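Local coordinates for putative transcription regulator (Lactobacillus plantarum, PDB 3K69), which is of unknown detailed function but probably binds DNA as a dimeric winged helix-turn-helix transcription regulator related to the iron-dependent regulator family, at residues 15-20 / 47-52; 80-85 / 138-143. All coordinates share one frame; numbering follows the deposited sequence.

Overall arrangement
From the N terminus, helix 9-22 leads into helix 31-38 and then helix 46-54; interaction 1 brings the first and third of these together and closes a loop of 26 residues. The chain continues through the small antiparallel sheet of strands 59-61 and 67-69 to helix 79-86, where interaction 2 opens. That contact closes only after the long helix 111-136, when the chain returns at 138-143, so the two lie in series and neither nest nor cross. The centres of interactions 1 and 2 are about 12 Å apart. Val15 and Leu19 pack on Leu143 and Met140, while Leu52 meets Leu82, joining both contacts in one core around helix 9-22.

Interaction 1: 15-20 / 47-52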
loop_
_atom_site.group_PDB
_atom_site.type_symbol
_atom_site.label_atom_id
_atom_site.label_comp_id
_atom_site.label_asym_id
_atom_site.label_seq_id
_atom_site.Cartn_x
_atom_site.Cartn_y
_atom_site.Cartn_z
ATOM N N VAL A 15 10.073 -14.236 2.595
ATOM C CA VAL A 15 9.268 -15.171 3.322
ATOM C C VAL A 15 9.430 -16.589 2.816
ATOM O O VAL A 15 9.723 -17.505 3.590
ATOM C CB VAL A 15 7.762 -14.766 3.300
ATOM C CG1 VAL A 15 6.920 -15.840 3.889
ATOM C CG2 VAL A 15 7.505 -13.416 4.049
ATOM N N HIS A 16 9.235 -16.764 1.521
ATOM C CA HIS A 16 9.326 -18.077 0.892
ATOM C C HIS A 16 10.751 -18.692 1.071
ATOM O O HIS A 16 10.900 -19.888 1.398
ATOM C CB HIS A 16 8.928 -17.948 -0.575
ATOM C CG HIS A 16 8.598 -19.234 -1.233
ATOM N ND1 HIS A 16 7.705 -19.323 -2.284
ATOM C CD2 HIS A 16 9.039 -20.496 -0.997
ATOM C CE1 HIS A 16 7.622 -20.586 -2.669
ATOM N NE2 HIS A 16 8.413 -21.319 -1.896
ATOM N N SER A 17 11.794 -17.864 0.920
ATOM C CA SER A 17 13.160 -18.346 1.067
ATOM C C SER A 17 13.462 -18.790 2.505
ATOM O O SER A 17 14.045 -19.867 2.732
ATOM C CB SER A 17 14.169 -17.279 0.588
ATOM O OG SER A 17 14.046 -17.043 -0.810
ATOM N N ILE A 18 13.071 -17.970 3.481
ATOM C CA ILE A 18 13.199 -18.360 4.892
ATOM C C ILE A 18 12.452 -19.662 5.191
ATOM O O ILE A 18 12.981 -20.534 5.871
ATOM C CB ILE A 18 12.759 -17.241 5.855
ATOM C CG1 ILE A 18 13.667 -16.012 5.641
ATOM C CG2 ILE A 18 12.844 -17.747 7.310
ATOM C CD1 ILE A 18 13.138 -14.686 6.231
ATOM N N LEU A 19 11.229 -19.797 4.702
ATOM C CA LEU A 19 10.492 -21.039 4.936
ATOM C C LEU A 19 11.199 -22.244 4.292
ATOM O O LEU A 19 11.281 -23.317 4.881
ATOM C CB LEU A 19 9.052 -20.933 4.463
ATOM C CG LEU A 19 8.145 -19.960 5.213
ATOM C CD1 LEU A 19 6.952 -19.680 4.317
ATOM C CD2 LEU A 19 7.749 -20.496 6.547
ATOM N N TYR A 20 11.753 -22.049 3.109
ATOM C CA TYR A 20 12.424 -23.125 2.410
ATOM C C TYR A 20 13.664 -23.557 3.188
ATOM O O TYR A 20 13.872 -24.767 3.441
ATOM C CB TYR A 20 12.803 -22.727 0.993
ATOM C CG TYR A 20 13.348 -23.887 0.192
ATOM C CD1 TYR A 20 12.481 -24.712 -0.537
ATOM C CD2 TYR A 20 14.716 -24.192 0.187
ATOM C CE1 TYR A 20 12.956 -25.801 -1.284
ATOM C CE2 TYR A 20 15.208 -25.303 -0.559
ATOM C CZ TYR A 20 14.320 -26.083 -1.303
ATOM O OH TYR A 20 14.759 -27.179 -2.030
ATOM N N ASN A 47 19.496 -10.538 -5.058
ATOM C CA ASN A 47 19.562 -9.346 -4.253
ATOM C C ASN A 47 18.907 -9.515 -2.892
ATOM O O ASN A 47 19.468 -9.104 -1.888
ATOM C CB ASN A 47 18.957 -8.134 -4.960
ATOM C CG ASN A 47 19.099 -6.866 -4.139
ATOM O OD1 ASN A 47 20.206 -6.372 -3.934
ATOM N ND2 ASN A 47 17.976 -6.355 -3.626
ATOM N N ILE A 48 17.721 -10.101 -2.858
ATOM C CA ILE A 48 17.020 -10.290 -1.575
ATOM C C ILE A 48 17.775 -11.262 -0.648
ATOM O O ILE A 48 17.879 -11.012 0.539
ATOM C CB ILE A 48 15.543 -10.718 -1.795
ATOM C CG1 ILE A 48 14.754 -9.494 -2.237
ATOM C CG2 ILE A 48 14.902 -11.257 -0.479
ATOM C CD1 ILE A 48 14.750 -8.357 -1.161
ATOM N N LEU A 49 18.313 -12.349 -1.201
ATOM C CA LEU A 49 19.064 -13.314 -0.397
ATOM C C LEU A 49 20.304 -12.625 0.206
ATOM O O LEU A 49 20.646 -12.873 1.349
ATOM C CB LEU A 49 19.447 -14.536 -1.208
ATOM C CG LEU A 49 18.314 -15.455 -1.665
ATOM C CD1 LEU A 49 18.892 -16.577 -2.556
ATOM C CD2 LEU A 49 17.539 -16.033 -0.504
ATOM N N SER A 50 20.924 -11.743 -0.577
ATOM C CA SER A 50 22.070 -10.954 -0.145
ATOM C C SER A 50 21.691 -9.997 0.977
ATOM O O SER A 50 22.364 -9.953 2.001
ATOM C CB SER A 50 22.655 -10.203 -1.327
ATOM O OG SER A 50 23.444 -9.131 -0.904
ATOM N N VAL A 51 20.574 -9.290 0.811
ATOM C CA VAL A 51 20.036 -8.388 1.856
ATOM C C VAL A 51 19.727 -9.166 3.162
ATOM O O VAL A 51 20.024 -8.705 4.270
ATOM C CB VAL A 51 18.791 -7.597 1.335
ATOM C CG1 VAL A 51 18.126 -6.793 2.442
ATOM C CG2 VAL A 51 19.194 -6.654 0.221
ATOM N N LEU A 52 19.145 -10.346 3.043
ATOM C CA LEU A 52 18.823 -11.138 4.233
ATOM C C LEU A 52 20.107 -11.597 4.939
ATOM O O LEU A 52 20.212 -11.525 6.156
ATOM C CB LEU A 52 17.985 -12.340 3.841
ATOM C CG LEU A 52 16.534 -12.051 3.448
ATOM C CD1 LEU A 52 15.905 -13.391 2.988
ATOM C CD2 LEU A 52 15.730 -11.391 4.625
#
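The winged helix-turn-helix core is closed here by its first and third helices, 9-22 and 46-54, which meet through Ser17 and Ile18 on one side and Leu49 and Leu52 on the other. The CA atoms of Ser17 and Leu49 approach to 7.9 Å, close enough for a small residue to face a long one. Ser17 suits the position: its short side chain starts toward the opposing helix, and one methyl of Leu49 fills the gap. Leu49 CD2 lies 3.6 Å from Ser17 OG and 3.8 Å from Ser17 CB, so a single branch touches both atoms of the serine side chain. The hydroxyl is turned beside its own backbone N (chi1 -65°), from where it hydrogen-bonds to the carbonyl oxygen of Val13 one helical turn earlier. That bond settles the polar end within its own helix and lets a methyl pack against it in a buried place.

The second pair is purely apolar and looser. Ile18 CG1 comes within 4.3 Å of Leu52 CD1, and their CA atoms stand 9.2 Å apart. Leucine has the reach for this wider part of the interface, and its CB points toward helix 9-22; the isoleucine leaves its backbone at a slant but brings its longer branch nearer. Leu34 and Leu38 of helix 31-38 cover the serine end, touching Leu49 and Ser17 respectively, whereas Leu74 and Met77 lie against Ile18.

About 141 Å² is buried. One pair is wholly apolar and the other sets a methyl against a hydroxyl already bonded within its own helix, so packing and exclusion of water, without a polar bond between the segments, probably supply the cohesion. Such contacts have little directional preference, and the relative placement of the two helices probably depends also on neighbouring parts of the core.

Interaction 2: 80-85 / 138-143; sequences GDLYDL and FTMADL. With DMS (dimethyl sulfoxide), chain C.
Leu82 and Met140, a selenomethionine, make the close, buried part of this contact: Leu82 CD2 rests 3.9 Å from Met140 SE. CB of Leu82 is directed toward the opposing segment, with CG anti to the backbone N (chi1 -175°), and the selenomethionine chain folds at its second and third torsions to present its large, polarisable selenium to that methyl. Val15 and Ile18 also pack on Leu82, so this methyl-selenium contact is part of the core next to helix 9-22.

Around buried Gly80, which has no side chain, the fit is looser. The CA atoms of Gly80 and Phe138 stand 7.2 Å apart, the chains being held close by a backbone hydrogen bond between Phe138 and the preceding Leu79. The Phe138 ring turns from the contact and meets Phe153 and Tyr134 edge-to-face. Elsewhere on helix 79-86, the Tyr83 ring stacks on Tyr135.

The more solvent-accessible side is the start of helix 140-148, where Thr139 and Asp142 are partly exposed. Thr139 N donates to Asp142 OD2 at 2.7 Å, using the carboxylate's anti lone pair, while Thr139 OG1 receives weak bonds from Ala141 N and Asp142 N. This reciprocal pairing is a capping box, a classic helix N-terminal motif.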
loop_
_atom_site.group_PDB
_atom_site.type_symbol
_atom_site.label_atom_id
_atom_site.label_comp_id
_atom_site.label_asym_id
_atom_site.label_seq_id
_atom_site.Cartn_x
_atom_site.Cartn_y
_atom_site.Cartn_z
ATOM N N GLY A 80 7.097 -7.602 10.686
ATOM C CA GLY A 80 7.192 -6.225 10.367
ATOM C C GLY A 80 8.576 -5.722 10.125
ATOM O O GLY A 80 8.774 -4.935 9.222
ATOM N N ASP A 81 9.526 -6.158 10.940
ATOM C CA ASP A 81 10.937 -5.957 10.655
ATOM C C ASP A 81 11.277 -6.496 9.267
ATOM O O ASP A 81 11.885 -5.811 8.484
ATOM C CB ASP A 81 11.821 -6.647 11.703
ATOM C CG ASP A 81 11.791 -5.957 13.051
ATOM O OD1 ASP A 81 11.336 -4.795 13.098
ATOM O OD2 ASP A 81 12.232 -6.575 14.051
ATOM N N LEU A 82 10.854 -7.700 8.954
ATOM C CA LEU A 82 11.121 -8.267 7.621
ATOM C C LEU A 82 10.489 -7.444 6.483
ATOM O O LEU A 82 11.155 -7.139 5.472
ATOM C CB LEU A 82 10.640 -9.726 7.573
ATOM C CG LEU A 82 10.977 -10.475 6.282
ATOM C CD1 LEU A 82 12.501 -10.467 6.057
ATOM C CD2 LEU A 82 10.352 -11.941 6.319
ATOM N N TYR A 83 9.216 -7.063 6.669
ATOM C CA TYR A 83 8.466 -6.249 5.691
ATOM C C TYR A 83 9.204 -4.913 5.447
ATOM O O TYR A 83 9.394 -4.503 4.309
ATOM C CB TYR A 83 6.997 -5.993 6.151
ATOM C CG TYR A 83 6.164 -5.355 5.063
ATOM C CD1 TYR A 83 6.186 -3.966 4.856
ATOM C CD2 TYR A 83 5.422 -6.141 4.188
ATOM C CE1 TYR A 83 5.485 -3.388 3.809
ATOM C CE2 TYR A 83 4.691 -5.559 3.115
ATOM C CZ TYR A 83 4.744 -4.183 2.931
ATOM O OH TYR A 83 4.038 -3.580 1.896
ATOM N N ASP A 84 9.603 -4.259 6.538
ATOM C CA ASP A 84 10.238 -2.968 6.468
ATOM C C ASP A 84 11.589 -3.065 5.768
ATOM O O ASP A 84 11.960 -2.163 4.997
ATOM C CB ASP A 84 10.372 -2.318 7.853
ATOM C CG ASP A 84 9.026 -2.009 8.525
ATOM O OD1 ASP A 84 7.934 -1.975 7.875
ATOM O OD2 ASP A 84 9.074 -1.825 9.762
ATOM N N LEU A 85 12.311 -4.169 5.992
ATOM C CA LEU A 85 13.580 -4.389 5.303
ATOM C C LEU A 85 13.396 -4.629 3.811
ATOM O O LEU A 85 14.086 -4.036 2.998
ATOM C CB LEU A 85 14.369 -5.539 5.956
ATOM C CG LEU A 85 15.749 -5.925 5.386
ATOM C CD1 LEU A 85 16.776 -4.764 5.500
ATOM C CD2 LEU A 85 16.216 -7.228 6.078
ATOM N N PHE A 138 3.307 -9.708 14.427
ATOM C CA PHE A 138 3.548 -11.130 14.172
ATOM C C PHE A 138 4.998 -11.436 13.946
ATOM O O PHE A 138 5.810 -10.537 13.677
ATOM C CB PHE A 138 2.795 -11.616 12.924
ATOM C CG PHE A 138 1.323 -11.352 12.979
ATOM C CD1 PHE A 138 0.525 -12.021 13.886
ATOM C CD2 PHE A 138 0.755 -10.394 12.178
ATOM C CE1 PHE A 138 -0.848 -11.746 13.968
ATOM C CE2 PHE A 138 -0.590 -10.107 12.276
ATOM C CZ PHE A 138 -1.388 -10.803 13.157
ATOM N N THR A 139 5.289 -12.738 13.971
ATOM C CA THR A 139 6.598 -13.264 13.620
ATOM C C THR A 139 6.453 -14.241 12.484
ATOM O O THR A 139 5.359 -14.612 12.104
ATOM C CB THR A 139 7.313 -14.008 14.783
ATOM O OG1 THR A 139 6.669 -15.260 15.023
ATOM C CG2 THR A 139 7.370 -13.172 16.063
HETATM N N MSE A 140 7.601 -14.674 11.977
HETATM C CA MSE A 140 7.647 -15.738 10.993
HETATM C C MSE A 140 7.065 -17.047 11.525
HETATM O O MSE A 140 6.609 -17.851 10.717
HETATM C CB MSE A 140 9.099 -15.974 10.506
HETATM C CG MSE A 140 9.598 -14.987 9.449
HETATM SE SE MSE A 140 8.588 -15.051 7.754
HETATM C CE MSE A 140 9.019 -16.950 7.217
ATOM N N ALA A 141 7.091 -17.275 12.856
ATOM C CA ALA A 141 6.466 -18.451 13.436
ATOM C C ALA A 141 4.941 -18.367 13.292
ATOM O O ALA A 141 4.298 -19.356 13.072
ATOM C CB ALA A 141 6.871 -18.617 14.945
ATOM N N ASP A 142 4.368 -17.173 13.453
ATOM C CA ASP A 142 2.932 -16.954 13.171
ATOM C C ASP A 142 2.642 -17.242 11.705
ATOM O O ASP A 142 1.615 -17.808 11.374
ATOM C CB ASP A 142 2.524 -15.517 13.496
ATOM C CG ASP A 142 2.701 -15.171 14.972
ATOM O OD1 ASP A 142 2.139 -15.892 15.800
ATOM O OD2 ASP A 142 3.398 -14.189 15.311
ATOM N N LEU A 143 3.546 -16.839 10.807
ATOM C CA LEU A 143 3.296 -17.030 9.389
ATOM C C LEU A 143 3.348 -18.506 9.053
ATOM O O LEU A 143 2.501 -19.009 8.340
ATOM C CB LEU A 143 4.242 -16.205 8.504
ATOM C CG LEU A 143 3.915 -16.124 6.992
ATOM C CD1 LEU A 143 4.400 -14.799 6.410
ATOM C CD2 LEU A 143 4.486 -17.309 6.202
HETATM S S DMS C . 2.449 -6.201 -0.072
HETATM O O DMS C . 2.829 -4.455 0.025
HETATM C C1 DMS C . 0.840 -6.532 -0.810
HETATM C C2 DMS C . 3.504 -6.942 -1.363
#